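Local coordinates for protein UDP-N-Acetylenolpyruvylglucosamine Reductase (Thermus caldophilus, PDB 2GQT) that catalyses, as an FAD-dependent MurB reductase, the NADPH-driven reduction of UDP-N-acetylenolpyruvylglucosamine to UDP-N-acetylmuramate, a step in building the peptidoglycan cell wall, at residues 131-135 / 157-161; 91-97 / 174-178; 209-213 / 231-235. All blocks are in the same frame, centred on the assembly; numbering follows the deposited sequence.

Contact 1. Residues 131-135 / 157-161. With FAD (flavin-adenine dinucleotide), chain C.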
ATOM      1  N   VAL A 131      13.604  -0.928 -11.472  1.00  9.55           N
ATOM      2  CA  VAL A 131      12.694   0.075 -10.938  1.00  9.42           C
ATOM      3  C   VAL A 131      13.138   1.449 -11.421  1.00  8.65           C
ATOM      4  O   VAL A 131      14.287   1.859 -11.184  1.00  9.63           O
ATOM      5  CB  VAL A 131      12.684   0.071  -9.391  1.00  9.33           C
ATOM      6  CG1 VAL A 131      11.696   1.100  -8.854  1.00  9.68           C
ATOM      7  CG2 VAL A 131      12.354  -1.322  -8.848  1.00 10.13           C
ATOM      8  N   GLU A 132      12.233   2.165 -12.082  1.00  8.85           N
ATOM      9  CA  GLU A 132      12.482   3.555 -12.448  1.00  8.85           C
ATOM     10  C   GLU A 132      12.012   4.435 -11.299  1.00  8.90           C
ATOM     11  O   GLU A 132      10.882   4.287 -10.819  1.00  8.69           O
ATOM     12  CB  GLU A 132      11.764   3.931 -13.741  1.00  9.55           C
ATOM     13  CG  GLU A 132      12.113   5.319 -14.242  1.00 10.36           C
ATOM     14  CD  GLU A 132      11.344   5.686 -15.489  1.00 11.44           C
ATOM     15  OE1 GLU A 132      11.942   5.703 -16.587  1.00 13.76           O
ATOM     16  OE2 GLU A 132      10.139   5.952 -15.367  1.00 12.11           O
ATOM     17  N   VAL A 133      12.891   5.327 -10.844  1.00  9.18           N
ATOM     18  CA  VAL A 133      12.584   6.252  -9.756  1.00  9.48           C
ATOM     19  C   VAL A 133      12.888   7.676 -10.223  1.00  9.64           C
ATOM     20  O   VAL A 133      13.967   7.943 -10.764  1.00 10.09           O
ATOM     21  CB  VAL A 133      13.404   5.945  -8.479  1.00  9.30           C
ATOM     22  CG1 VAL A 133      13.038   6.905  -7.351  1.00 10.75           C
ATOM     23  CG2 VAL A 133      13.205   4.512  -8.027  1.00 10.24           C
ATOM     24  N   PHE A 134      11.927   8.566 -10.025  1.00  9.93           N
ATOM     25  CA  PHE A 134      12.091   9.970 -10.330  1.00 10.58           C
ATOM     26  C   PHE A 134      12.502  10.681  -9.049  1.00 10.96           C
ATOM     27  O   PHE A 134      11.791  10.647  -8.045  1.00 11.02           O
ATOM     28  CB  PHE A 134      10.776  10.547 -10.865  1.00 11.05           C
ATOM     29  CG  PHE A 134      10.854  12.002 -11.212  1.00 11.95           C
ATOM     30  CD1 PHE A 134      10.491  12.977 -10.294  1.00 14.03           C
ATOM     31  CD2 PHE A 134      11.312  12.400 -12.456  1.00 12.84           C
ATOM     32  CE1 PHE A 134      10.584  14.332 -10.620  1.00 15.84           C
ATOM     33  CE2 PHE A 134      11.406  13.740 -12.787  1.00 14.12           C
ATOM     34  CZ  PHE A 134      11.035  14.703 -11.872  1.00 14.59           C
ATOM     35  N   HIS A 135      13.672  11.308  -9.081  1.00 10.92           N
ATOM     36  CA  HIS A 135      14.155  12.088  -7.951  1.00 11.39           C
ATOM     37  C   HIS A 135      15.149  13.127  -8.440  1.00 11.65           C
ATOM     38  O   HIS A 135      15.793  12.938  -9.470  1.00 11.26           O
ATOM     39  CB  HIS A 135      14.760  11.189  -6.854  1.00 11.57           C
ATOM     40  CG  HIS A 135      15.983  10.419  -7.269  1.00 11.08           C
ATOM     41  ND1 HIS A 135      17.265  10.843  -6.989  1.00 13.07           N
ATOM     42  CD2 HIS A 135      16.115   9.209  -7.862  1.00 11.78           C
ATOM     43  CE1 HIS A 135      18.132   9.950  -7.436  1.00 12.61           C
ATOM     44  NE2 HIS A 135      17.459   8.947  -7.967  1.00 11.84           N
ATOM     45  N   PRO A 157      15.780   6.664  -2.993  1.00 12.83           N
ATOM     46  CA  PRO A 157      16.417   7.978  -3.000  1.00 13.47           C
ATOM     47  C   PRO A 157      15.499   9.045  -2.418  1.00 13.71           C
ATOM     48  O   PRO A 157      14.283   8.969  -2.606  1.00 13.56           O
ATOM     49  CB  PRO A 157      16.670   8.228  -4.483  1.00 14.12           C
ATOM     50  CG  PRO A 157      16.846   6.864  -5.054  1.00 13.99           C
ATOM     51  CD  PRO A 157      15.889   5.989  -4.301  1.00 13.06           C
ATOM     52  N   PRO A 158      16.063  10.022  -1.684  1.00 14.37           N
ATOM     53  CA  PRO A 158      15.243  11.060  -1.062  1.00 14.10           C
ATOM     54  C   PRO A 158      14.259  11.717  -2.033  1.00 13.60           C
ATOM     55  O   PRO A 158      14.658  12.160  -3.115  1.00 14.19           O
ATOM     56  CB  PRO A 158      16.283  12.065  -0.544  1.00 14.70           C
ATOM     57  CG  PRO A 158      17.485  11.263  -0.332  1.00 16.17           C
ATOM     58  CD  PRO A 158      17.494  10.184  -1.358  1.00 15.06           C
ATOM     59  N   GLY A 159      12.994  11.772  -1.637  1.00 13.00           N
ATOM     60  CA  GLY A 159      11.939  12.334  -2.469  1.00 13.10           C
ATOM     61  C   GLY A 159      11.536  11.453  -3.647  1.00 12.32           C
ATOM     62  O   GLY A 159      10.724  11.861  -4.479  1.00 13.06           O
ATOM     63  N   GLY A 160      12.076  10.238  -3.708  1.00 11.38           N
ATOM     64  CA  GLY A 160      11.899   9.367  -4.873  1.00 10.65           C
ATOM     65  C   GLY A 160      10.469   8.947  -5.127  1.00 10.35           C
ATOM     66  O   GLY A 160       9.748   8.547  -4.211  1.00 10.76           O
ATOM     67  N   ILE A 161      10.062   9.051  -6.390  1.00  9.91           N
ATOM     68  CA  ILE A 161       8.764   8.569  -6.836  1.00  9.84           C
ATOM     69  C   ILE A 161       9.001   7.378  -7.757  1.00  9.35           C
ATOM     70  O   ILE A 161       9.632   7.516  -8.805  1.00  9.43           O
ATOM     71  CB  ILE A 161       7.994   9.671  -7.583  1.00  9.92           C
ATOM     72  CG1 ILE A 161       7.862  10.916  -6.703  1.00 11.44           C
ATOM     73  CG2 ILE A 161       6.618   9.152  -8.040  1.00 10.10           C
ATOM     74  CD1 ILE A 161       7.142  12.062  -7.373  1.00 13.13           C
TER
HETATM   75  PA  FAD C 601      -0.338   4.110  -0.063  1.00  6.88           P
HETATM   76  O1A FAD C 601      -1.033   3.636   1.145  1.00  7.23           O
HETATM   77  O2A FAD C 601      -1.017   5.034  -0.999  1.00  6.86           O
HETATM   78  O5B FAD C 601       1.057   4.766   0.312  1.00  7.10           O
HETATM   79  C5B FAD C 601       1.941   4.076   1.204  1.00  8.23           C
HETATM   80  C4B FAD C 601       3.321   4.691   1.138  1.00  8.05           C
HETATM   81  O4B FAD C 601       3.857   4.480  -0.184  1.00  7.34           O
HETATM   82  C3B FAD C 601       3.350   6.208   1.378  1.00  8.81           C
HETATM   83  O3B FAD C 601       4.598   6.526   1.997  1.00 10.30           O
HETATM   84  C2B FAD C 601       3.307   6.761  -0.041  1.00  8.26           C
HETATM   85  O2B FAD C 601       3.872   8.068  -0.128  1.00  8.97           O
HETATM   86  C1B FAD C 601       4.195   5.767  -0.760  1.00  8.04           C
HETATM   87  N9A FAD C 601       3.991   5.672  -2.221  1.00  7.32           N
HETATM   88  C8A FAD C 601       2.856   5.336  -2.856  1.00  7.52           C
HETATM   89  N7A FAD C 601       3.080   5.336  -4.172  1.00  7.47           N
HETATM   90  C5A FAD C 601       4.365   5.645  -4.375  1.00  7.00           C
HETATM   91  C6A FAD C 601       5.176   5.819  -5.503  1.00  6.91           C
HETATM   92  N6A FAD C 601       4.729   5.641  -6.753  1.00  8.04           N
HETATM   93  N1A FAD C 601       6.468   6.156  -5.318  1.00  8.05           N
HETATM   94  C2A FAD C 601       6.967   6.346  -4.088  1.00  8.65           C
HETATM   95  N3A FAD C 601       6.238   6.208  -2.984  1.00  8.09           N
HETATM   96  C4A FAD C 601       4.943   5.867  -3.126  1.00  7.09           C
HETATM   97  N1  FAD C 601       0.745  -4.990   3.159  1.00 10.78           N
HETATM   98  C2  FAD C 601       1.624  -6.047   3.062  1.00 10.76           C
HETATM   99  O2  FAD C 601       2.828  -5.835   3.031  1.00 11.23           O
HETATM  100  N3  FAD C 601       1.141  -7.352   3.029  1.00 10.66           N
HETATM  101  C4  FAD C 601      -0.220  -7.628   3.065  1.00 10.75           C
HETATM  102  O4  FAD C 601      -0.611  -8.799   3.023  1.00 11.26           O
HETATM  103  C4X FAD C 601      -1.101  -6.553   3.153  1.00 10.21           C
HETATM  104  N5  FAD C 601      -2.474  -6.784   3.202  1.00 11.95           N
HETATM  105  C5X FAD C 601      -3.354  -5.693   3.223  1.00 11.12           C
HETATM  106  C6  FAD C 601      -4.728  -5.933   3.203  1.00 11.84           C
HETATM  107  C7  FAD C 601      -5.633  -4.876   3.210  1.00 12.13           C
HETATM  108  C7M FAD C 601      -7.138  -5.165   3.175  1.00 13.44           C
HETATM  109  C8  FAD C 601      -5.148  -3.564   3.246  1.00 11.92           C
HETATM  110  C8M FAD C 601      -6.130  -2.384   3.260  1.00 12.56           C
HETATM  111  C9  FAD C 601      -3.776  -3.326   3.275  1.00 11.32           C
HETATM  112  C9A FAD C 601      -2.865  -4.382   3.264  1.00 11.55           C
HETATM  113  N10 FAD C 601      -1.478  -4.156   3.291  1.00 10.88           N
HETATM  114  C10 FAD C 601      -0.612  -5.243   3.201  1.00 10.28           C
HETATM  115  C1' FAD C 601      -0.903  -2.793   3.437  1.00  9.70           C
HETATM  116  C2' FAD C 601      -0.771  -2.063   2.091  1.00  9.86           C
HETATM  117  O2' FAD C 601      -1.625  -2.663   1.097  1.00  9.75           O
HETATM  118  C3' FAD C 601       0.664  -2.071   1.561  1.00  9.30           C
HETATM  119  O3' FAD C 601       1.524  -1.383   2.480  1.00 10.00           O
HETATM  120  C4' FAD C 601       0.758  -1.447   0.162  1.00  9.36           C
HETATM  121  O4' FAD C 601       2.064  -1.678  -0.370  1.00 10.41           O
HETATM  122  C5' FAD C 601       0.468   0.052   0.142  1.00  8.62           C
HETATM  123  O5' FAD C 601       0.390   0.439  -1.230  1.00  7.88           O
HETATM  124  P   FAD C 601      -0.548   1.660  -1.651  1.00  7.79           P
HETATM  125  O1P FAD C 601      -0.373   1.839  -3.105  1.00  7.60           O
HETATM  126  O2P FAD C 601      -1.910   1.520  -1.094  1.00  7.81           O
HETATM  127  O3P FAD C 601       0.238   2.846  -0.907  1.00  7.28           O
HETATM  128  O   HOH W   1      10.842  13.488  -7.330  1.00 22.25           O
HETATM  129  O   HOH W   2      17.234  12.325  -4.243  1.00 19.73           O
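The imidazole of His135 turns one face to the edge of the Pro157 ring, with Pro157 CB over its centre, 3.5 Å from the centroid and 4° off the normal, a CH-pi contact. What brings the imidazole there is a chi1 of 64°, which sets CG between the backbone N and the carbonyl carbon. The ring nitrogens look elsewhere: NE2 is hydrogen-bonded to Tyr142 OH, while ND1 is hydrogen-bonded to a water that donates to Pro158 O, 2.8 Å away. Replacing His135 by an alanine would probably leave the CB-CG edge of Pro157 without its cover and that water and the Tyr142 hydroxyl each short of a partner.

Next to this CH-pi contact, Phe134 and Ile161 form an antiparallel hydrogen-bonded pair. Phe134 N donates to Ile161 O at 2.8 Å, and Ile161 N returns a bond of 2.9 Å to Phe134 O, both nearly straight. Residues 157-160 form a type II turn, closed by Gly160 N to Pro157 O, that leads into strand 161-171. At Gly160 a side chain would collide with Val133 CG1, which packs 3.7 Å from Gly160 CA.

On the face carrying Phe134 and Ile161, helix 31-37 covers both side chains through Leu34. Toward the cofactor, Ile161 CA comes within 3.7 Å of FAD N1A, and Gly160 O lies beside the adenine carbon C2A. The start of the strand is thus consistent with an adenine pocket wall held in place here mainly by backbone pairing and apolar contacts.

Contact 2. Residues 91-97 / 174-178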
ATOM      1  N   ALA A  91      -0.981 -11.863 -14.572  1.00  9.95           N
ATOM      2  CA  ALA A  91       0.131 -12.791 -14.625  1.00 10.15           C
ATOM      3  C   ALA A  91      -0.389 -14.223 -14.721  1.00 10.51           C
ATOM      4  O   ALA A  91       0.075 -14.989 -15.563  1.00 11.25           O
ATOM      5  CB  ALA A  91       1.026 -12.617 -13.426  1.00 10.75           C
ATOM      6  N   ALA A  92      -1.368 -14.583 -13.897  1.00 11.16           N
ATOM      7  CA  ALA A  92      -1.980 -15.915 -13.978  1.00 11.39           C
ATOM      8  C   ALA A  92      -2.529 -16.180 -15.383  1.00 12.34           C
ATOM      9  O   ALA A  92      -2.282 -17.240 -15.953  1.00 12.74           O
ATOM     10  CB  ALA A  92      -3.078 -16.060 -12.938  1.00 12.16           C
ATOM     11  N   ARG A  93      -3.256 -15.218 -15.943  1.00 12.65           N
ATOM     12  CA  ARG A  93      -3.825 -15.348 -17.286  1.00 13.54           C
ATOM     13  C   ARG A  93      -2.745 -15.598 -18.333  1.00 13.71           C
ATOM     14  O   ARG A  93      -2.976 -16.327 -19.304  1.00 14.19           O
ATOM     15  CB  ARG A  93      -4.607 -14.097 -17.664  1.00 13.82           C
ATOM     16  CG  ARG A  93      -5.931 -13.972 -16.978  1.00 15.20           C
ATOM     17  CD  ARG A  93      -6.608 -12.669 -17.325  1.00 17.15           C
ATOM     18  NE  ARG A  93      -7.699 -12.461 -16.395  1.00 17.48           N
ATOM     19  CZ  ARG A  93      -7.756 -11.499 -15.483  1.00 15.42           C
ATOM     20  NH1 ARG A  93      -6.799 -10.586 -15.395  1.00 13.23           N
ATOM     21  NH2 ARG A  93      -8.799 -11.438 -14.662  1.00 16.27           N
ATOM     22  N   ALA A  94      -1.572 -15.003 -18.126  1.00 13.62           N
ATOM     23  CA  ALA A  94      -0.458 -15.103 -19.065  1.00 14.05           C
ATOM     24  C   ALA A  94       0.411 -16.332 -18.830  1.00 14.33           C
ATOM     25  O   ALA A  94       1.368 -16.565 -19.574  1.00 14.71           O
ATOM     26  CB  ALA A  94       0.408 -13.848 -19.004  1.00 14.12           C
ATOM     27  N   GLY A  95       0.106 -17.110 -17.793  1.00 14.01           N
ATOM     28  CA  GLY A  95       0.943 -18.258 -17.440  1.00 14.41           C
ATOM     29  C   GLY A  95       2.300 -17.803 -16.945  1.00 14.07           C
ATOM     30  O   GLY A  95       3.325 -18.441 -17.203  1.00 14.99           O
ATOM     31  N   LEU A  96       2.298 -16.685 -16.218  1.00 13.71           N
ATOM     32  CA  LEU A  96       3.515 -16.129 -15.655  1.00 13.59           C
ATOM     33  C   LEU A  96       3.473 -16.136 -14.130  1.00 13.34           C
ATOM     34  O   LEU A  96       2.586 -15.552 -13.497  1.00 13.18           O
ATOM     35  CB  LEU A  96       3.759 -14.716 -16.181  1.00 13.54           C
ATOM     36  CG  LEU A  96       4.105 -14.653 -17.672  1.00 13.91           C
ATOM     37  CD1 LEU A  96       4.082 -13.212 -18.157  1.00 14.73           C
ATOM     38  CD2 LEU A  96       5.461 -15.319 -17.945  1.00 14.61           C
ATOM     39  N   SER A  97       4.443 -16.823 -13.551  1.00 12.99           N
ATOM     40  CA  SER A  97       4.536 -17.008 -12.117  1.00 13.12           C
ATOM     41  C   SER A  97       5.499 -15.999 -11.489  1.00 13.17           C
ATOM     42  O   SER A  97       6.494 -15.599 -12.098  1.00 14.17           O
ATOM     43  CB  SER A  97       4.990 -18.437 -11.834  1.00 13.73           C
ATOM     44  OG  SER A  97       5.126 -18.693 -10.455  1.00 13.50           O
ATOM     45  N   LYS A 174      -0.896 -22.253 -16.146  1.00 16.50           N
ATOM     46  CA  LYS A 174      -1.894 -21.386 -15.529  1.00 16.58           C
ATOM     47  C   LYS A 174      -2.563 -22.066 -14.335  1.00 16.13           C
ATOM     48  O   LYS A 174      -2.737 -21.448 -13.284  1.00 15.82           O
ATOM     49  CB  LYS A 174      -2.933 -20.909 -16.560  1.00 16.84           C
ATOM     50  CG  LYS A 174      -4.032 -20.021 -15.986  1.00 17.88           C
ATOM     51  CD  LYS A 174      -4.938 -19.425 -17.062  1.00 18.02           C
ATOM     52  CE  LYS A 174      -6.147 -18.715 -16.449  1.00 21.68           C
ATOM     53  NZ  LYS A 174      -5.765 -17.562 -15.595  1.00 23.95           N
ATOM     54  N   GLU A 175      -2.919 -23.339 -14.484  1.00 15.81           N
ATOM     55  CA  GLU A 175      -3.595 -24.061 -13.407  1.00 15.88           C
ATOM     56  C   GLU A 175      -2.732 -24.154 -12.140  1.00 15.67           C
ATOM     57  O   GLU A 175      -3.260 -24.106 -11.026  1.00 16.16           O
ATOM     58  CB  GLU A 175      -4.067 -25.444 -13.875  1.00 15.95           C
ATOM     59  CG  GLU A 175      -2.946 -26.417 -14.238  1.00 16.69           C
ATOM     60  CD  GLU A 175      -2.388 -27.162 -13.033  1.00 18.16           C
ATOM     61  OE1 GLU A 175      -3.185 -27.542 -12.148  1.00 20.39           O
ATOM     62  OE2 GLU A 175      -1.156 -27.365 -12.971  1.00 18.02           O
ATOM     63  N   GLU A 176      -1.414 -24.279 -12.312  1.00 15.55           N
ATOM     64  CA  GLU A 176      -0.478 -24.338 -11.185  1.00 15.63           C
ATOM     65  C   GLU A 176      -0.418 -22.984 -10.471  1.00 14.28           C
ATOM     66  O   GLU A 176      -0.454 -22.924  -9.242  1.00 13.96           O
ATOM     67  CB  GLU A 176       0.930 -24.743 -11.632  1.00 15.59           C
ATOM     68  CG  GLU A 176       1.913 -24.889 -10.453  1.00 17.35           C
ATOM     69  CD  GLU A 176       3.328 -25.297 -10.853  1.00 18.83           C
ATOM     70  OE1 GLU A 176       3.604 -25.466 -12.054  1.00 23.31           O
ATOM     71  OE2 GLU A 176       4.174 -25.449  -9.944  1.00 23.43           O
ATOM     72  N   ILE A 177      -0.306 -21.910 -11.248  1.00 12.77           N
ATOM     73  CA  ILE A 177      -0.305 -20.555 -10.708  1.00 12.69           C
ATOM     74  C   ILE A 177      -1.571 -20.331  -9.878  1.00 12.61           C
ATOM     75  O   ILE A 177      -1.514 -19.819  -8.749  1.00 12.32           O
ATOM     76  CB  ILE A 177      -0.173 -19.520 -11.836  1.00 12.75           C
ATOM     77  CG1 ILE A 177       1.177 -19.687 -12.538  1.00 12.91           C
ATOM     78  CG2 ILE A 177      -0.306 -18.110 -11.283  1.00 12.83           C
ATOM     79  CD1 ILE A 177       1.310 -18.918 -13.827  1.00 13.45           C
ATOM     80  N   LEU A 178      -2.712 -20.758 -10.419  1.00 12.98           N
ATOM     81  CA  LEU A 178      -3.992 -20.599  -9.731  1.00 14.09           C
ATOM     82  C   LEU A 178      -4.092 -21.440  -8.460  1.00 14.01           C
ATOM     83  O   LEU A 178      -4.692 -21.005  -7.469  1.00 14.31           O
ATOM     84  CB  LEU A 178      -5.163 -20.863 -10.688  1.00 14.52           C
ATOM     85  CG  LEU A 178      -5.569 -19.727 -11.648  1.00 17.20           C
ATOM     86  CD1 LEU A 178      -6.019 -18.463 -10.918  1.00 18.83           C
ATOM     87  CD2 LEU A 178      -4.511 -19.363 -12.653  1.00 20.10           C
TER
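A Schellman motif ends helix 84-93 at Gly95, and the start of helix 174-187 packs against it. The two capping bonds of the motif run from Leu96 N to Ala91 O (2.9 Å) and from Gly95 N to Ala92 O, with Gly95 at a positive phi of 67°.

The apolar contacts centre on Ile177, which is buried and points at the capped end. With chi1 at -64°, its two branches diverge: CG2 lies anti to the backbone N and meets Ala92 CB at 3.8 Å, while the other branch carries CD1 over the Gly95-Leu96 peptide, 3.5 Å from Gly95 C. Met181 of the same helix also reaches Ala92. Beyond the cap, strand 96-97 joins strand 161-171, and Ser97 OG is hydrogen-bonded to Glu100.

On the exposed side, Arg93 and Lys174 run side by side in the same direction, with no bond between them, and the guanidinium of Arg93 makes its salt bridge with Glu90. The lysine's aliphatic chain lies along the helix-end carbonyl, CG standing 3.3 Å from Ala92 O, before chi4 of 62° bends NZ to within 3.4 Å of Arg93 CA.

Contact 3. Residues 209-213 / 231-235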
ATOM      1  N   ALA A 209       0.786  -9.818  16.473  1.00 22.20           N
ATOM      2  CA  ALA A 209      -0.076  -8.703  16.887  1.00 20.97           C
ATOM      3  C   ALA A 209      -1.552  -9.104  16.995  1.00 20.22           C
ATOM      4  O   ALA A 209      -2.185  -8.846  18.017  1.00 19.34           O
ATOM      5  CB  ALA A 209       0.096  -7.513  15.950  1.00 20.78           C
ATOM      6  N   GLY A 210      -2.084  -9.744  15.957  1.00 20.16           N
ATOM      7  CA  GLY A 210      -3.481 -10.172  15.944  1.00 20.06           C
ATOM      8  C   GLY A 210      -3.827 -11.109  17.086  1.00 20.04           C
ATOM      9  O   GLY A 210      -4.831 -10.918  17.774  1.00 19.46           O
ATOM     10  N   ARG A 211      -2.978 -12.115  17.292  1.00 20.21           N
ATOM     11  CA  ARG A 211      -3.167 -13.084  18.369  1.00 20.51           C
ATOM     12  C   ARG A 211      -3.033 -12.427  19.744  1.00 19.45           C
ATOM     13  O   ARG A 211      -3.840 -12.700  20.639  1.00 19.69           O
ATOM     14  CB  ARG A 211      -2.192 -14.260  18.226  1.00 20.65           C
ATOM     15  CG  ARG A 211      -2.694 -15.559  18.836  1.00 22.15           C
ATOM     16  CD  ARG A 211      -1.844 -16.754  18.421  1.00 22.32           C
ATOM     17  NE  ARG A 211      -1.670 -16.826  16.974  1.00 24.99           N
ATOM     18  CZ  ARG A 211      -0.493 -16.781  16.350  1.00 26.26           C
ATOM     19  NH1 ARG A 211       0.638 -16.688  17.039  1.00 26.71           N
ATOM     20  NH2 ARG A 211      -0.448 -16.845  15.029  1.00 27.28           N
ATOM     21  N   LEU A 212      -2.036 -11.551  19.906  1.00 18.82           N
ATOM     22  CA  LEU A 212      -1.845 -10.824  21.168  1.00 18.12           C
ATOM     23  C   LEU A 212      -3.065  -9.969  21.501  1.00 17.43           C
ATOM     24  O   LEU A 212      -3.555  -9.992  22.626  1.00 17.80           O
ATOM     25  CB  LEU A 212      -0.587  -9.943  21.148  1.00 18.41           C
ATOM     26  CG  LEU A 212       0.790 -10.604  21.309  1.00 18.75           C
ATOM     27  CD1 LEU A 212       1.888  -9.602  20.963  1.00 19.17           C
ATOM     28  CD2 LEU A 212       1.012 -11.174  22.713  1.00 19.46           C
ATOM     29  N   ILE A 213      -3.553  -9.228  20.509  1.00 16.42           N
ATOM     30  CA  ILE A 213      -4.710  -8.359  20.695  1.00 15.52           C
ATOM     31  C   ILE A 213      -5.946  -9.195  21.044  1.00 15.50           C
ATOM     32  O   ILE A 213      -6.687  -8.846  21.964  1.00 14.65           O
ATOM     33  CB  ILE A 213      -4.926  -7.455  19.460  1.00 15.11           C
ATOM     34  CG1 ILE A 213      -3.782  -6.431  19.356  1.00 14.43           C
ATOM     35  CG2 ILE A 213      -6.276  -6.737  19.525  1.00 14.55           C
ATOM     36  CD1 ILE A 213      -3.651  -5.752  17.982  1.00 14.85           C
ATOM     37  N   GLU A 231     -13.424  -9.897  13.712  1.00 15.01           N
ATOM     38  CA  GLU A 231     -12.925 -11.004  12.887  1.00 15.65           C
ATOM     39  C   GLU A 231     -11.420 -11.238  13.021  1.00 15.20           C
ATOM     40  O   GLU A 231     -10.942 -12.359  12.832  1.00 15.95           O
ATOM     41  CB  GLU A 231     -13.249 -10.757  11.412  1.00 15.95           C
ATOM     42  CG  GLU A 231     -14.724 -10.790  11.056  1.00 17.39           C
ATOM     43  CD  GLU A 231     -14.971 -10.268   9.654  1.00 18.96           C
ATOM     44  OE1 GLU A 231     -14.866 -11.059   8.688  1.00 19.86           O
ATOM     45  OE2 GLU A 231     -15.249  -9.059   9.517  1.00 20.31           O
ATOM     46  N   HIS A 232     -10.675 -10.175  13.322  1.00 14.45           N
ATOM     47  CA  HIS A 232      -9.214 -10.224  13.357  1.00 13.80           C
ATOM     48  C   HIS A 232      -8.681  -9.073  14.197  1.00 13.58           C
ATOM     49  O   HIS A 232      -8.948  -7.911  13.893  1.00 13.50           O
ATOM     50  CB  HIS A 232      -8.659 -10.125  11.931  1.00 13.67           C
ATOM     51  CG  HIS A 232      -7.222 -10.524  11.805  1.00 13.47           C
ATOM     52  ND1 HIS A 232      -6.199  -9.888  12.481  1.00 14.00           N
ATOM     53  CD2 HIS A 232      -6.635 -11.482  11.049  1.00 14.98           C
ATOM     54  CE1 HIS A 232      -5.047 -10.441  12.148  1.00 14.61           C
ATOM     55  NE2 HIS A 232      -5.284 -11.413  11.283  1.00 14.91           N
ATOM     56  N   GLY A 233      -7.914  -9.407  15.232  1.00 13.38           N
ATOM     57  CA  GLY A 233      -7.444  -8.425  16.205  1.00 13.73           C
ATOM     58  C   GLY A 233      -6.552  -7.325  15.667  1.00 13.46           C
ATOM     59  O   GLY A 233      -6.517  -6.229  16.230  1.00 13.77           O
ATOM     60  N   ASN A 234      -5.847  -7.609  14.574  1.00 13.27           N
ATOM     61  CA  ASN A 234      -4.923  -6.635  13.987  1.00 13.91           C
ATOM     62  C   ASN A 234      -5.562  -5.751  12.912  1.00 13.63           C
ATOM     63  O   ASN A 234      -4.868  -5.120  12.113  1.00 14.28           O
ATOM     64  CB  ASN A 234      -3.660  -7.318  13.447  1.00 14.16           C
ATOM     65  CG  ASN A 234      -2.448  -6.386  13.439  1.00 13.98           C
ATOM     66  OD1 ASN A 234      -2.455  -5.328  14.074  1.00 14.02           O
ATOM     67  ND2 ASN A 234      -1.404  -6.775  12.713  1.00 16.66           N
ATOM     68  N   PHE A 235      -6.890  -5.699  12.889  1.00 14.12           N
ATOM     69  CA  PHE A 235      -7.599  -4.811  11.980  1.00 14.58           C
ATOM     70  C   PHE A 235      -8.480  -3.839  12.748  1.00 14.76           C
ATOM     71  O   PHE A 235      -9.276  -4.239  13.605  1.00 14.07           O
ATOM     72  CB  PHE A 235      -8.418  -5.604  10.962  1.00 15.09           C
ATOM     73  CG  PHE A 235      -7.579  -6.283   9.917  1.00 15.14           C
ATOM     74  CD1 PHE A 235      -6.919  -7.475  10.200  1.00 16.18           C
ATOM     75  CD2 PHE A 235      -7.441  -5.731   8.650  1.00 15.90           C
ATOM     76  CE1 PHE A 235      -6.134  -8.104   9.243  1.00 16.41           C
ATOM     77  CE2 PHE A 235      -6.660  -6.362   7.678  1.00 16.22           C
ATOM     78  CZ  PHE A 235      -6.006  -7.551   7.981  1.00 16.15           C
TER
HETATM   79  O   HOH W   3      -1.383 -10.141  13.030  1.00 24.97           O
HETATM   80  O   HOH W   4      -7.146 -12.266  15.696  1.00 26.03           O
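A type I turn, His232 to Phe235, lies against the first turn of helix 209-215, and the closest backbone approach involves a glycine. Gly210 CA and Asn234 CA are 4.3 Å apart. The lack of a side chain on Gly210 and Gly233 permits this closeness: a CB on Gly210 would run into His232 CE1, and one on Gly233 into Gly210 O.

The direct contacts are van der Waals. Ile213 faces the turn and sets two methyls against one carbonyl oxygen, CG2 at 3.3 Å and CD1 at 3.4 Å from Gly233 O. Both reach it because CG2 lies anti to the backbone N while CG1, at chi1 -68°, lies beside it and carries CD1 round to the same oxygen. Ala209 CB packs on the Asn234 amide, 3.6 Å from ND2 and only slightly farther from CG and OD1.

Polar links across the interface are made by water. One accepts from Gly210 N at 3.0 Å and, weakly, from Asn234 ND2; another accepts from Gly233 N and gives a weak bond to Gly210 O. The first water thus takes up an N-H at the start of the helix.

Bonds and ring packing within the turn and around it fix the amide. Asn234 OD1 accepts from Phe201 N and its backbone is bonded to Ala200, so Asn234 holds both residues that follow Cys199, the probable proton donor, about 3 Å from its side chain; this is consistent with a second-shell role in placing the segment after Cys199. Phe235 N donates to His232 O, and Phe235 CE1 stands over the centre of one face of the His232 ring, 3.6 Å above it. In the plane of that imidazole, 1° out of it, Asn234 N donates to His232 ND1 at 3.1 Å with an angle of 155° at the hydrogen.

In the fold
Contacts 1 and 2 reach the same antiparallel sheet through strand 161-171: contact 1 at its beginning, contact 2 where the chain leaves it for helix 174-187. Along the sequence contact 1 is nested within the loop that contact 2 closes, yet their centres are 31 Å apart and their nearest atoms about 16 Å. Contact 3 follows both and lies across the molecule's centre from contact 1, 34 Å between centres. Its helix 209-215 is the next after helix 174-187 of contact 2, with centres 32 Å apart. Contact 1 borders the FAD adenine, whereas Asn234 of contact 3 is about 10 Å from the cofactor and close to Cys199. Contact 2 lies away from these sites.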